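PDB 3BPP: 1510-N membrane protease from Pyrococcus horikoshii, which cleaves proteins as a membrane-bound serine protease, preferring sites near hydrophobic or aromatic residues, and degrades casein and a stomatin homolog in vitro. Local coordinates for residues Y128-I133 with F150-L155. The protein carries 1 engineered substitution. Sequence-based numbering, arbitrary orientation.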
loop_
_atom_site.group_PDB
_atom_site.type_symbol
_atom_site.label_atom_id
_atom_site.label_comp_id
_atom_site.label_asym_id
_atom_site.label_seq_id
_atom_site.Cartn_x
_atom_site.Cartn_y
_atom_site.Cartn_z
ATOM N N TYR A 128 -22.921 23.937 -18.336
ATOM C CA TYR A 128 -21.791 23.400 -19.105
ATOM C C TYR A 128 -21.121 22.218 -18.348
ATOM O O TYR A 128 -20.910 21.128 -18.916
ATOM C CB TYR A 128 -20.738 24.489 -19.493
ATOM C CG TYR A 128 -19.417 23.826 -19.877
ATOM C CD1 TYR A 128 -19.215 23.347 -21.173
ATOM C CD2 TYR A 128 -18.413 23.583 -18.917
ATOM C CE1 TYR A 128 -18.042 22.657 -21.523
ATOM C CE2 TYR A 128 -17.254 22.889 -19.253
ATOM C CZ TYR A 128 -17.065 22.442 -20.567
ATOM O OH TYR A 128 -15.910 21.762 -20.927
ATOM N N PHE A 129 -20.779 22.442 -17.080
ATOM C CA PHE A 129 -20.076 21.417 -16.287
ATOM C C PHE A 129 -20.985 20.202 -16.086
ATOM O O PHE A 129 -20.525 19.056 -16.196
ATOM C CB PHE A 129 -19.591 21.994 -14.953
ATOM C CG PHE A 129 -18.387 22.900 -15.078
ATOM C CD1 PHE A 129 -18.505 24.273 -14.871
ATOM C CD2 PHE A 129 -17.133 22.379 -15.392
ATOM C CE1 PHE A 129 -17.391 25.124 -14.991
ATOM C CE2 PHE A 129 -16.023 23.205 -15.504
ATOM C CZ PHE A 129 -16.149 24.584 -15.308
ATOM N N ILE A 130 -22.283 20.465 -15.858
ATOM C CA ILE A 130 -23.308 19.412 -15.767
ATOM C C ILE A 130 -23.209 18.496 -16.964
ATOM O O ILE A 130 -23.155 17.273 -16.836
ATOM C CB ILE A 130 -24.772 19.982 -15.717
ATOM C CG1 ILE A 130 -25.010 20.842 -14.474
ATOM C CG2 ILE A 130 -25.825 18.854 -15.828
ATOM C CD1 ILE A 130 -25.495 20.126 -13.305
ATOM N N ALA A 131 -23.171 19.110 -18.143
ATOM C CA ALA A 131 -23.237 18.384 -19.389
ATOM C C ALA A 131 -21.881 17.789 -19.709
ATOM O O ALA A 131 -21.784 16.703 -20.275
ATOM C CB ALA A 131 -23.682 19.329 -20.471
ATOM N N TYR A 132 -20.823 18.516 -19.370
ATOM C CA TYR A 132 -19.472 17.934 -19.381
ATOM C C TYR A 132 -19.362 16.644 -18.535
ATOM O O TYR A 132 -18.862 15.612 -19.012
ATOM C CB TYR A 132 -18.458 18.983 -18.906
ATOM C CG TYR A 132 -17.019 18.568 -19.094
ATOM C CD1 TYR A 132 -16.523 18.252 -20.361
ATOM C CD2 TYR A 132 -16.148 18.499 -17.999
ATOM C CE1 TYR A 132 -15.211 17.885 -20.530
ATOM C CE2 TYR A 132 -14.835 18.114 -18.157
ATOM C CZ TYR A 132 -14.375 17.820 -19.413
ATOM O OH TYR A 132 -13.079 17.449 -19.583
ATOM N N ILE A 133 -19.857 16.685 -17.295
ATOM C CA ILE A 133 -19.769 15.490 -16.432
ATOM C C ILE A 133 -20.619 14.305 -16.901
ATOM O O ILE A 133 -20.159 13.162 -16.879
ATOM C CB ILE A 133 -20.013 15.819 -14.926
ATOM C CG1 ILE A 133 -19.142 14.916 -14.039
ATOM C CG2 ILE A 133 -21.496 15.710 -14.529
ATOM C CD1 ILE A 133 -19.156 15.335 -12.648
ATOM N N PHE A 150 -23.179 15.049 -8.503
ATOM C CA PHE A 150 -21.919 15.616 -7.962
ATOM C C PHE A 150 -21.999 17.099 -8.061
ATOM O O PHE A 150 -21.629 17.829 -7.124
ATOM C CB PHE A 150 -20.701 15.075 -8.704
ATOM C CG PHE A 150 -20.509 13.589 -8.571
ATOM C CD1 PHE A 150 -19.795 12.898 -9.531
ATOM C CD2 PHE A 150 -21.006 12.878 -7.464
ATOM C CE1 PHE A 150 -19.540 11.538 -9.419
ATOM C CE2 PHE A 150 -20.785 11.487 -7.350
ATOM C CZ PHE A 150 -20.050 10.820 -8.328
ATOM N N ILE A 151 -22.565 17.584 -9.168
ATOM C CA ILE A 151 -22.804 19.021 -9.274
ATOM C C ILE A 151 -24.134 19.496 -8.670
ATOM O O ILE A 151 -24.148 20.431 -7.865
ATOM C CB ILE A 151 -22.685 19.544 -10.726
ATOM C CG1 ILE A 151 -21.349 19.144 -11.356
ATOM C CG2 ILE A 151 -22.900 21.065 -10.745
ATOM C CD1 ILE A 151 -21.413 18.928 -12.867
ATOM N N THR A 152 -25.259 18.907 -9.095
ATOM C CA THR A 152 -26.569 19.529 -8.757
ATOM C C THR A 152 -26.895 19.496 -7.271
ATOM O O THR A 152 -27.423 20.478 -6.715
ATOM C CB THR A 152 -27.761 19.028 -9.628
ATOM O OG1 THR A 152 -27.993 17.636 -9.420
ATOM C CG2 THR A 152 -27.494 19.271 -11.119
ATOM N N LYS A 153 -26.533 18.404 -6.600
ATOM C CA LYS A 153 -26.814 18.337 -5.164
ATOM C C LYS A 153 -25.569 18.306 -4.258
ATOM O O LYS A 153 -25.610 17.798 -3.141
ATOM C CB LYS A 153 -27.850 17.241 -4.880
ATOM C CG LYS A 153 -29.263 17.691 -5.320
ATOM C CD LYS A 153 -30.273 16.564 -5.378
ATOM C CE LYS A 153 -30.343 15.913 -6.747
ATOM N NZ LYS A 153 -31.213 14.697 -6.707
ATOM N N ASP A 154 -24.490 18.919 -4.754
ATOM C CA ASP A 154 -23.150 18.883 -4.155
ATOM C C ASP A 154 -22.778 17.518 -3.584
ATOM O O ASP A 154 -22.130 17.423 -2.551
ATOM C CB ASP A 154 -22.984 19.981 -3.099
ATOM C CG ASP A 154 -21.524 20.397 -2.901
ATOM O OD1 ASP A 154 -20.625 19.821 -3.560
ATOM O OD2 ASP A 154 -21.285 21.321 -2.095
ATOM N N LEU A 155 -23.172 16.475 -4.305
ATOM C CA LEU A 155 -23.056 15.102 -3.885
ATOM C C LEU A 155 -21.657 14.476 -3.861
ATOM O O LEU A 155 -20.965 14.401 -4.903
ATOM C CB LEU A 155 -23.953 14.222 -4.767
ATOM C CG LEU A 155 -23.862 12.752 -4.387
ATOM C CD1 LEU A 155 -24.501 12.487 -3.014
ATOM C CD2 LEU A 155 -24.437 11.868 -5.445
#
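Ile151 of helix 144-152 pushes its side chain between Phe129, Ile130 and Ile133 of helix 123-140, and the contact is chiefly van der Waals packing of apolar side chains, with one methyl also set against the backbone. That methyl, Ile151 CD1, lies 3.4 Å from Phe129 O and 3.5 Å from Ile130 N. The Phe129 carbonyl already accepts the helical bond from Ile133 N, so a methyl can rest against it without stripping it of a partner. Ile151 CD1 also meets Ile133 CG2 end to end at 3.6 Å and passes Phe129 CB at 4.1 Å. A long, branched residue suits this place: CG1 of Ile151 lies anti to the carbonyl carbon (chi1 -53°) and carries CD1 to the neighbouring helix, while the other branch, Ile151 CG2, takes Ile130 CD1 at 3.8 Å.

Ile133 also serves an aromatic neighbour. Ile133 CD1 comes to the edge of the Phe150 ring, near the ring plane, 4.0 Å from Phe150 CD1, the two side chains crossing at about a right angle. Both residues are buried and rest on helix 84-90, Ile133 on Leu90 and Phe150 on Thr86. Thr152 lies at the exposed edge; threonine, with one methyl and one hydroxyl, suits such a border.

The arrangement is a helix-helix contact within a helical hairpin, since little more than a short turn separates helices 123-140 and 144-152. It belongs to the N-terminal protease domain, of the ClpP/crotonase clan, and borders the substrate-binding residues: Phe129 lies near Ala53, and Ile151 packs on Pro108.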